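PDB 2RFR: SnoaL-like domain-containing protein from Novosphingobium aromaticivorans, which is of unknown function but has the cystatin-like fold of the NTF2 superfamily, whose SnoaL-like members include enzymes and small-ligand binders. Local coordinates for residues L15-E20 with V90-D95; A97-H102 with W123-T128; V118-W123 with A146-L151. All coordinates share one frame; numbering follows the deposited sequence.

Contact 1 (L15-E20 with V90-D95)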
loop_
_atom_site.group_PDB
_atom_site.type_symbol
_atom_site.label_atom_id
_atom_site.label_comp_id
_atom_site.label_asym_id
_atom_site.label_seq_id
_atom_site.Cartn_x
_atom_site.Cartn_y
_atom_site.Cartn_z
ATOM N N LEU A 15 16.100 -4.008 -8.141
ATOM C CA LEU A 15 14.725 -4.436 -7.847
ATOM C C LEU A 15 14.676 -5.177 -6.543
ATOM O O LEU A 15 13.748 -4.983 -5.757
ATOM C CB LEU A 15 14.124 -5.269 -8.969
ATOM C CG LEU A 15 13.712 -4.555 -10.240
ATOM C CD1 LEU A 15 13.120 -5.627 -11.142
ATOM C CD2 LEU A 15 12.681 -3.498 -9.956
ATOM N N GLU A 16 15.640 -6.055 -6.295
ATOM C CA GLU A 16 15.685 -6.777 -5.026
ATOM C C GLU A 16 15.840 -5.852 -3.843
ATOM O O GLU A 16 15.232 -6.048 -2.803
ATOM C CB GLU A 16 16.788 -7.849 -5.039
ATOM C CG GLU A 16 16.479 -8.990 -5.997
ATOM C CD GLU A 16 17.674 -9.898 -6.206
ATOM O OE1 GLU A 16 18.827 -9.449 -6.168
ATOM O OE2 GLU A 16 17.500 -11.115 -6.441
ATOM N N ASP A 17 16.681 -4.862 -3.982
ATOM C CA ASP A 17 16.916 -3.870 -2.924
ATOM C C ASP A 17 15.597 -3.169 -2.592
ATOM O O ASP A 17 15.223 -3.053 -1.424
ATOM C CB ASP A 17 17.949 -2.831 -3.402
ATOM C CG ASP A 17 19.359 -3.340 -3.475
ATOM O OD1 ASP A 17 19.708 -4.345 -2.847
ATOM O OD2 ASP A 17 20.128 -2.613 -4.137
ATOM N N ARG A 18 14.883 -2.699 -3.615
ATOM C CA ARG A 18 13.654 -1.971 -3.409
ATOM C C ARG A 18 12.604 -2.863 -2.783
ATOM O O ARG A 18 11.871 -2.424 -1.888
ATOM C CB ARG A 18 13.165 -1.435 -4.739
ATOM C CG ARG A 18 14.067 -0.347 -5.308
ATOM C CD ARG A 18 13.645 0.087 -6.731
ATOM N NE ARG A 18 12.318 0.653 -6.697
ATOM C CZ ARG A 18 12.053 1.893 -6.271
ATOM N NH1 ARG A 18 13.027 2.705 -5.993
ATOM N NH2 ARG A 18 10.818 2.334 -6.213
ATOM N N GLU A 19 12.525 -4.112 -3.205
ATOM C CA GLU A 19 11.532 -5.011 -2.671
ATOM C C GLU A 19 11.854 -5.348 -1.210
ATOM O O GLU A 19 10.938 -5.498 -0.374
ATOM C CB GLU A 19 11.383 -6.220 -3.613
ATOM C CG GLU A 19 10.562 -7.350 -3.118
ATOM C CD GLU A 19 9.161 -7.011 -2.956
ATOM O OE1 GLU A 19 8.699 -6.025 -3.512
ATOM O OE2 GLU A 19 8.505 -7.830 -2.314
ATOM N N GLU A 20 13.129 -5.482 -0.862
ATOM C CA GLU A 20 13.531 -5.728 0.524
ATOM C C GLU A 20 13.185 -4.577 1.417
ATOM O O GLU A 20 12.699 -4.800 2.532
ATOM C CB GLU A 20 15.026 -5.991 0.616
ATOM C CG GLU A 20 15.496 -7.170 1.292
ATOM C CD GLU A 20 17.008 -7.324 1.337
ATOM O OE1 GLU A 20 17.661 -7.569 0.300
ATOM O OE2 GLU A 20 17.492 -7.174 2.458
ATOM N N VAL A 90 10.501 4.919 -2.610
ATOM C CA VAL A 90 11.819 4.447 -2.207
ATOM C C VAL A 90 12.834 4.970 -3.185
ATOM O O VAL A 90 12.624 4.866 -4.398
ATOM C CB VAL A 90 11.831 2.904 -2.152
ATOM C CG1 VAL A 90 13.282 2.385 -1.832
ATOM C CG2 VAL A 90 10.831 2.361 -1.135
ATOM N N THR A 91 13.941 5.487 -2.668
ATOM C CA THR A 91 15.123 5.848 -3.475
ATOM C C THR A 91 16.348 5.131 -2.917
ATOM O O THR A 91 16.656 5.285 -1.761
ATOM C CB THR A 91 15.366 7.331 -3.439
ATOM O OG1 THR A 91 14.235 8.015 -3.982
ATOM C CG2 THR A 91 16.634 7.711 -4.256
ATOM N N VAL A 92 16.993 4.313 -3.746
ATOM C CA VAL A 92 18.224 3.640 -3.403
ATOM C C VAL A 92 19.405 4.375 -4.003
ATOM O O VAL A 92 19.381 4.741 -5.180
ATOM C CB VAL A 92 18.183 2.185 -3.894
ATOM C CG1 VAL A 92 19.508 1.453 -3.613
ATOM C CG2 VAL A 92 16.958 1.454 -3.338
ATOM N N GLU A 93 20.432 4.579 -3.200
ATOM C CA GLU A 93 21.683 5.171 -3.628
ATOM C C GLU A 93 22.821 4.307 -3.093
ATOM O O GLU A 93 23.270 4.482 -1.989
ATOM C CB GLU A 93 21.796 6.591 -3.093
ATOM C CG GLU A 93 20.744 7.533 -3.656
ATOM N N GLY A 94 23.265 3.370 -3.900
ATOM C CA GLY A 94 24.343 2.502 -3.484
ATOM C C GLY A 94 23.972 1.550 -2.398
ATOM O O GLY A 94 23.201 0.650 -2.606
ATOM N N ASP A 95 24.529 1.775 -1.214
ATOM C CA ASP A 95 24.308 0.947 -0.032
ATOM C C ASP A 95 23.408 1.653 0.988
ATOM O O ASP A 95 23.311 1.176 2.104
ATOM C CB ASP A 95 25.641 0.560 0.607
ATOM C CG ASP A 95 26.505 -0.291 -0.291
ATOM O OD1 ASP A 95 25.929 -1.071 -1.085
ATOM O OD2 ASP A 95 27.750 -0.180 -0.193
HETATM O O HOH W 1 16.007 4.059 -6.509
#
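R18, on the long N-terminal helix 5-33, meets V90 and V92 on strand 81-93, an outermost strand of the chain's mixed sheet. The guanidinium of R18 makes the one direct hydrogen bond between the two segments. R18 NH1 donates to V90 O at 2.7 Å, with an N-H...O angle of 153°. NH1 comes in from above the plane of the V90 carbonyl. V90 CB lies over one face of the guanidinium, 4.0 Å from R18 NH1. The R18 chain leaves the helix extended and then bends at chi3 (62°), which turns the guanidinium toward the strand. Higher up the same chain, R18 CG packs on V92 CG2 at 3.9 Å. In NTF2-like proteins the curved sheet packs against helices; here helix and strand axes run at 131°, 9.1 Å apart at their closest. A water accepts from V92 N at 2.9 Å and, more weakly, from R18 NH1. D17 comes in beside V92, with D17 OD2 4.1 Å from V92 CG1 and the two side chains at about a right angle. The other carboxylate oxygen, D17 OD1, is held by a salt bridge to R127 and a hydrogen bond from W132 NE1. A leucine in place of R18 would probably leave V90 O without this donor and cost E19 and E23 of the second subunit one salt-bridge partner each. Those two bridges use R18 NE and NH2, while E23 of that subunit also accepts from V90 N.

Contact 2 (A97-H102 with W123-T128)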
loop_
_atom_site.group_PDB
_atom_site.type_symbol
_atom_site.label_atom_id
_atom_site.label_comp_id
_atom_site.label_asym_id
_atom_site.label_seq_id
_atom_site.Cartn_x
_atom_site.Cartn_y
_atom_site.Cartn_z
ATOM N N ALA A 97 19.493 4.016 1.413
ATOM C CA ALA A 97 18.216 4.282 0.794
ATOM C C ALA A 97 17.395 5.159 1.735
ATOM O O ALA A 97 17.633 5.227 2.931
ATOM C CB ALA A 97 17.439 2.980 0.517
ATOM N N THR A 98 16.400 5.784 1.113
ATOM C CA THR A 98 15.405 6.632 1.812
ATOM C C THR A 98 14.005 6.267 1.355
ATOM O O THR A 98 13.805 6.040 0.148
ATOM C CB THR A 98 15.675 8.132 1.511
ATOM O OG1 THR A 98 17.053 8.447 1.815
ATOM C CG2 THR A 98 14.771 9.067 2.358
ATOM N N ALA A 99 13.038 6.257 2.272
ATOM C CA ALA A 99 11.657 6.023 1.884
ATOM C C ALA A 99 10.801 7.045 2.579
ATOM O O ALA A 99 11.100 7.510 3.677
ATOM C CB ALA A 99 11.202 4.615 2.295
ATOM N N ARG A 100 9.680 7.384 1.979
ATOM C CA ARG A 100 8.663 8.218 2.580
ATOM C C ARG A 100 7.314 7.538 2.430
ATOM O O ARG A 100 7.030 6.949 1.391
ATOM C CB ARG A 100 8.633 9.592 1.926
ATOM C CG ARG A 100 9.878 10.457 2.196
ATOM C CD ARG A 100 9.975 11.579 1.178
ATOM N NE ARG A 100 10.492 11.117 -0.122
ATOM C CZ ARG A 100 10.037 11.487 -1.329
ATOM N NH1 ARG A 100 9.058 12.359 -1.485
ATOM N NH2 ARG A 100 10.572 10.964 -2.427
ATOM N N CYS A 101 6.488 7.625 3.471
ATOM C CA CYS A 101 5.162 7.027 3.451
ATOM C C CYS A 101 4.306 7.777 4.493
ATOM O O CYS A 101 4.786 8.506 5.317
ATOM C CB CYS A 101 5.170 5.523 3.709
ATOM S SG CYS A 101 5.675 4.999 5.366
ATOM N N HIS A 102 3.035 7.481 4.396
ATOM C CA HIS A 102 2.075 7.903 5.408
ATOM C C HIS A 102 1.841 6.766 6.357
ATOM O O HIS A 102 1.943 5.582 5.990
ATOM C CB HIS A 102 0.750 8.274 4.769
ATOM C CG HIS A 102 0.803 9.411 3.816
ATOM N ND1 HIS A 102 0.941 9.237 2.456
ATOM C CD2 HIS A 102 0.751 10.732 4.017
ATOM C CE1 HIS A 102 0.916 10.436 1.877
ATOM N NE2 HIS A 102 0.820 11.366 2.810
ATOM N N TRP A 123 12.058 7.399 6.364
ATOM C CA TRP A 123 12.901 6.285 6.801
ATOM C C TRP A 123 14.206 6.333 6.036
ATOM O O TRP A 123 14.211 6.639 4.850
ATOM C CB TRP A 123 12.244 4.981 6.451
ATOM C CG TRP A 123 10.952 4.586 7.051
ATOM C CD1 TRP A 123 9.716 5.086 6.757
ATOM C CD2 TRP A 123 10.735 3.495 7.953
ATOM N NE1 TRP A 123 8.774 4.382 7.433
ATOM C CE2 TRP A 123 9.346 3.369 8.142
ATOM C CE3 TRP A 123 11.566 2.616 8.608
ATOM C CZ2 TRP A 123 8.802 2.406 8.957
ATOM C CZ3 TRP A 123 11.019 1.629 9.399
ATOM C CH2 TRP A 123 9.652 1.512 9.537
ATOM N N THR A 124 15.291 6.002 6.689
ATOM C CA THR A 124 16.570 5.734 6.057
ATOM C C THR A 124 16.975 4.317 6.328
ATOM O O THR A 124 16.616 3.736 7.356
ATOM C CB THR A 124 17.616 6.696 6.490
ATOM O OG1 THR A 124 17.852 6.533 7.869
ATOM C CG2 THR A 124 17.293 8.145 6.187
ATOM N N PHE A 125 17.754 3.750 5.397
ATOM C CA PHE A 125 18.155 2.346 5.440
ATOM C C PHE A 125 19.604 2.222 5.032
ATOM O O PHE A 125 20.147 3.057 4.311
ATOM C CB PHE A 125 17.308 1.503 4.482
ATOM C CG PHE A 125 15.833 1.602 4.681
ATOM C CD1 PHE A 125 15.144 2.596 4.090
ATOM C CD2 PHE A 125 15.155 0.750 5.509
ATOM C CE1 PHE A 125 13.777 2.724 4.283
ATOM C CE2 PHE A 125 13.772 0.863 5.736
ATOM C CZ PHE A 125 13.100 1.891 5.126
ATOM N N ARG A 126 20.187 1.093 5.403
ATOM C CA ARG A 126 21.484 0.731 4.846
ATOM C C ARG A 126 21.593 -0.745 4.625
ATOM O O ARG A 126 20.964 -1.547 5.263
ATOM C CB ARG A 126 22.607 1.291 5.655
ATOM C CG ARG A 126 22.879 0.643 6.892
ATOM C CD ARG A 126 24.287 1.137 7.347
ATOM N NE ARG A 126 24.552 0.550 8.616
ATOM C CZ ARG A 126 24.485 1.148 9.807
ATOM N NH1 ARG A 126 24.219 2.447 9.946
ATOM N NH2 ARG A 126 24.754 0.404 10.864
ATOM N N ARG A 127 22.441 -1.077 3.669
ATOM C CA ARG A 127 22.703 -2.464 3.336
ATOM C C ARG A 127 23.652 -2.989 4.374
ATOM O O ARG A 127 24.731 -2.479 4.492
ATOM C CB ARG A 127 23.347 -2.542 1.941
ATOM C CG ARG A 127 23.436 -3.968 1.400
ATOM C CD ARG A 127 24.383 -4.010 0.166
ATOM N NE ARG A 127 23.994 -3.042 -0.872
ATOM C CZ ARG A 127 22.971 -3.243 -1.722
ATOM N NH1 ARG A 127 22.262 -4.391 -1.748
ATOM N NH2 ARG A 127 22.671 -2.312 -2.617
ATOM N N THR A 128 23.334 -4.056 5.028
ATOM C CA THR A 128 24.220 -4.699 5.992
ATOM C C THR A 128 24.547 -6.057 5.447
ATOM O O THR A 128 23.910 -6.523 4.521
ATOM C CB THR A 128 23.533 -4.877 7.370
ATOM O OG1 THR A 128 22.646 -6.015 7.368
ATOM C CG2 THR A 128 22.801 -3.588 7.820
#
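A97, T98 and A99 pair with F125, T124 and W123 in the beta hairpin formed by strands 96-109 and 112-128. The backbone bonds come in two antiparallel hydrogen-bonded pairs. In the first, A97 N donates to F125 O at 3.1 Å and F125 N donates back to A97 O. In the second, A99 N donates to W123 O, and W123 N returns a nearly straight bond to A99 O at 2.9 Å, with an N-H...O angle of 174°. T98 and T124 form the non-hydrogen-bonded pair between them. The CA atoms of this pair make CA-H...O contacts, T124 CA to A97 O and T98 CA to W123 O, each at 3.3 Å.

The apolar contacts gather on the face that carries A97, A99, W123 and F125. A99 CB sits at the edge of the F125 ring, near its plane, 3.8 Å from CE1. A97 CB meets F125 CB at 4.2 Å. Helix 5-33 covers this face, with I21 touching A97 and F125, L24 touching F125 and I25 touching A99.

One contact is sulfur-aromatic. C101 SG lies 3.8 Å from W123 NE1 and stands oblique to the indole, 73° off the normal of the five-membered ring. The C101 chi1 of 67° sets SG between the backbone N and the carbonyl carbon, which turns it toward W123 NE1. The strands are thus joined by backbone bonds, while the small A97 and A99 side chains probably leave room beside them for the F125 and W123 rings. W123 NE1 is buried with no hydrogen-bond partner in the model, which probably costs some stability.

Contact 3 (V118-W123 with A146-L151)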
loop_
_atom_site.group_PDB
_atom_site.type_symbol
_atom_site.label_atom_id
_atom_site.label_comp_id
_atom_site.label_asym_id
_atom_site.label_seq_id
_atom_site.Cartn_x
_atom_site.Cartn_y
_atom_site.Cartn_z
ATOM N N VAL A 118 -2.609 10.370 12.295
ATOM C CA VAL A 118 -2.295 10.370 10.858
ATOM C C VAL A 118 -0.981 11.112 10.733
ATOM O O VAL A 118 -0.871 12.228 11.231
ATOM C CB VAL A 118 -3.382 11.075 10.040
ATOM C CG1 VAL A 118 -2.991 11.169 8.595
ATOM C CG2 VAL A 118 -4.742 10.387 10.221
ATOM N N SER A 119 0.014 10.461 10.121
ATOM C CA SER A 119 1.400 10.921 10.182
ATOM C C SER A 119 2.129 10.788 8.885
ATOM O O SER A 119 1.823 9.924 8.039
ATOM C CB SER A 119 2.156 10.119 11.225
ATOM O OG SER A 119 1.524 10.218 12.527
ATOM N N ALA A 120 3.149 11.627 8.743
ATOM C CA ALA A 120 4.213 11.450 7.752
ATOM C C ALA A 120 5.335 10.667 8.334
ATOM O O ALA A 120 5.619 10.760 9.540
ATOM C CB ALA A 120 4.709 12.829 7.377
ATOM N N ASN A 121 6.051 9.924 7.477
ATOM C CA ASN A 121 7.251 9.218 7.902
ATOM C C ASN A 121 8.324 9.359 6.849
ATOM O O ASN A 121 8.069 9.220 5.662
ATOM C CB ASN A 121 7.027 7.700 8.036
ATOM C CG ASN A 121 5.958 7.326 8.994
ATOM O OD1 ASN A 121 6.235 7.014 10.130
ATOM N ND2 ASN A 121 4.693 7.462 8.588
ATOM N N ARG A 122 9.544 9.522 7.326
ATOM C CA ARG A 122 10.739 9.399 6.537
ATOM C C ARG A 122 11.638 8.368 7.168
ATOM O O ARG A 122 11.937 8.433 8.357
ATOM C CB ARG A 122 11.507 10.736 6.486
ATOM C CG ARG A 122 12.701 10.644 5.526
ATOM C CD ARG A 122 13.431 11.934 5.504
ATOM N NE ARG A 122 12.699 12.900 4.742
ATOM C CZ ARG A 122 13.189 13.607 3.741
ATOM N NH1 ARG A 122 14.444 13.453 3.336
ATOM N NH2 ARG A 122 12.409 14.505 3.163
ATOM N N TRP A 123 12.058 7.399 6.364
ATOM C CA TRP A 123 12.901 6.285 6.801
ATOM C C TRP A 123 14.206 6.333 6.036
ATOM O O TRP A 123 14.211 6.639 4.850
ATOM C CB TRP A 123 12.244 4.981 6.451
ATOM C CG TRP A 123 10.952 4.586 7.051
ATOM C CD1 TRP A 123 9.716 5.086 6.757
ATOM C CD2 TRP A 123 10.735 3.495 7.953
ATOM N NE1 TRP A 123 8.774 4.382 7.433
ATOM C CE2 TRP A 123 9.346 3.369 8.142
ATOM C CE3 TRP A 123 11.566 2.616 8.608
ATOM C CZ2 TRP A 123 8.802 2.406 8.957
ATOM C CZ3 TRP A 123 11.019 1.629 9.399
ATOM C CH2 TRP A 123 9.652 1.512 9.537
ATOM N N ALA A 146 4.682 21.744 10.685
ATOM C CA ALA A 146 5.678 21.900 9.632
ATOM C C ALA A 146 6.496 20.658 9.438
ATOM O O ALA A 146 6.878 20.286 8.317
ATOM C CB ALA A 146 6.584 23.102 9.929
ATOM N N ALA A 147 6.819 19.954 10.512
ATOM C CA ALA A 147 7.735 18.794 10.420
ATOM C C ALA A 147 7.135 17.713 9.542
ATOM O O ALA A 147 7.899 17.051 8.813
ATOM C CB ALA A 147 8.054 18.240 11.825
ATOM N N ALA A 148 5.830 17.487 9.601
ATOM C CA ALA A 148 5.270 16.397 8.837
ATOM C C ALA A 148 5.430 16.682 7.348
ATOM O O ALA A 148 5.703 15.768 6.590
ATOM C CB ALA A 148 3.810 16.174 9.233
ATOM N N ARG A 149 5.152 17.916 6.931
ATOM C CA ARG A 149 5.336 18.256 5.523
ATOM C C ARG A 149 6.768 18.102 5.076
ATOM O O ARG A 149 7.066 17.578 3.980
ATOM C CB ARG A 149 4.873 19.680 5.235
ATOM C CG ARG A 149 3.368 19.797 5.401
ATOM C CD ARG A 149 2.844 21.144 4.886
ATOM N NE ARG A 149 3.388 22.248 5.673
ATOM C CZ ARG A 149 2.885 22.679 6.825
ATOM N NH1 ARG A 149 1.789 22.186 7.324
ATOM N NH2 ARG A 149 3.472 23.681 7.475
ATOM N N ALA A 150 7.716 18.491 5.928
ATOM C CA ALA A 150 9.137 18.344 5.603
ATOM C C ALA A 150 9.589 16.932 5.481
ATOM O O ALA A 150 10.455 16.627 4.652
ATOM C CB ALA A 150 10.013 19.115 6.651
ATOM N N LEU A 151 9.023 16.019 6.266
ATOM C CA LEU A 151 9.352 14.615 6.156
ATOM C C LEU A 151 8.996 14.069 4.792
ATOM O O LEU A 151 9.686 13.187 4.295
ATOM C CB LEU A 151 8.684 13.813 7.273
ATOM C CG LEU A 151 9.174 14.076 8.676
ATOM C CD1 LEU A 151 8.369 13.289 9.659
ATOM C CD2 LEU A 151 10.710 13.763 8.833
#
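L151 O takes two hydrogen bonds from the side of one arginine, R122. R122 NE donates to L151 O at 3.1 Å with an N-H...O angle of 147°, and R122 NH2 donates to L151 O at 3.2 Å. Both nitrogens reach it from the same face of the carbonyl plane. NE is moderately tilted from that plane, whereas NH2 stands well above it. NH2 also makes a weak bond to A150 O. The guanidinium is therefore held side-on, with L151 C at its edge and in its plane. R122 leaves the strand with CG anti to the backbone N (chi1 -174°) and runs on extended before it bends at chi3. That path carries its polar end along the last turn of the helix to the carbonyls there.

In this NTF2-like fold the short C-terminal helix 146-152 packs on strand 112-128, an inner strand of the sheet. The segments run at 46° to each other, with their axes 7.1 Å apart at the closest. A donor group from the strand thus meets carbonyls near the C-terminal end of a helix, where the helix dipole would probably add to the attraction for a positive charge.

A120 lies at the centre of the apolar part. A120 CB approaches A148 O at 3.2 Å, a close contact for a methyl group, and touches A148 CB at 3.9 Å. L151 CB packs on A120 CB at 4.1 Å. The two ends of the leucine then part company: L151 CD1 lies 3.7 Å from A120 O, and L151 CD2 rests against R122 CB. L151 also touches E138 of strand 131-141, the neighbouring strand, and A148 touches L142.

The three contacts follow one sheet, in which strands 81-93, 96-109 and 112-128 are successive neighbours. Contact 1 sets helix 5-33 on the outermost of these, contact 2 pairs the next two, and contact 3 sets helix 146-152 on the last. The centres of contacts 1 and 2 are about 9 Å apart, those of 2 and 3 about 14 Å, and those of 1 and 3 about 21 Å. R127 of contact 2 also bridges to D95, joining contacts 1 and 2. Contacts 2 and 3 share W123. Contact 1 closes before contact 2 opens, whereas contacts 2 and 3 alternate along the chain. All three touch the second subunit, consistent with this region of the sheet lying at a subunit interface.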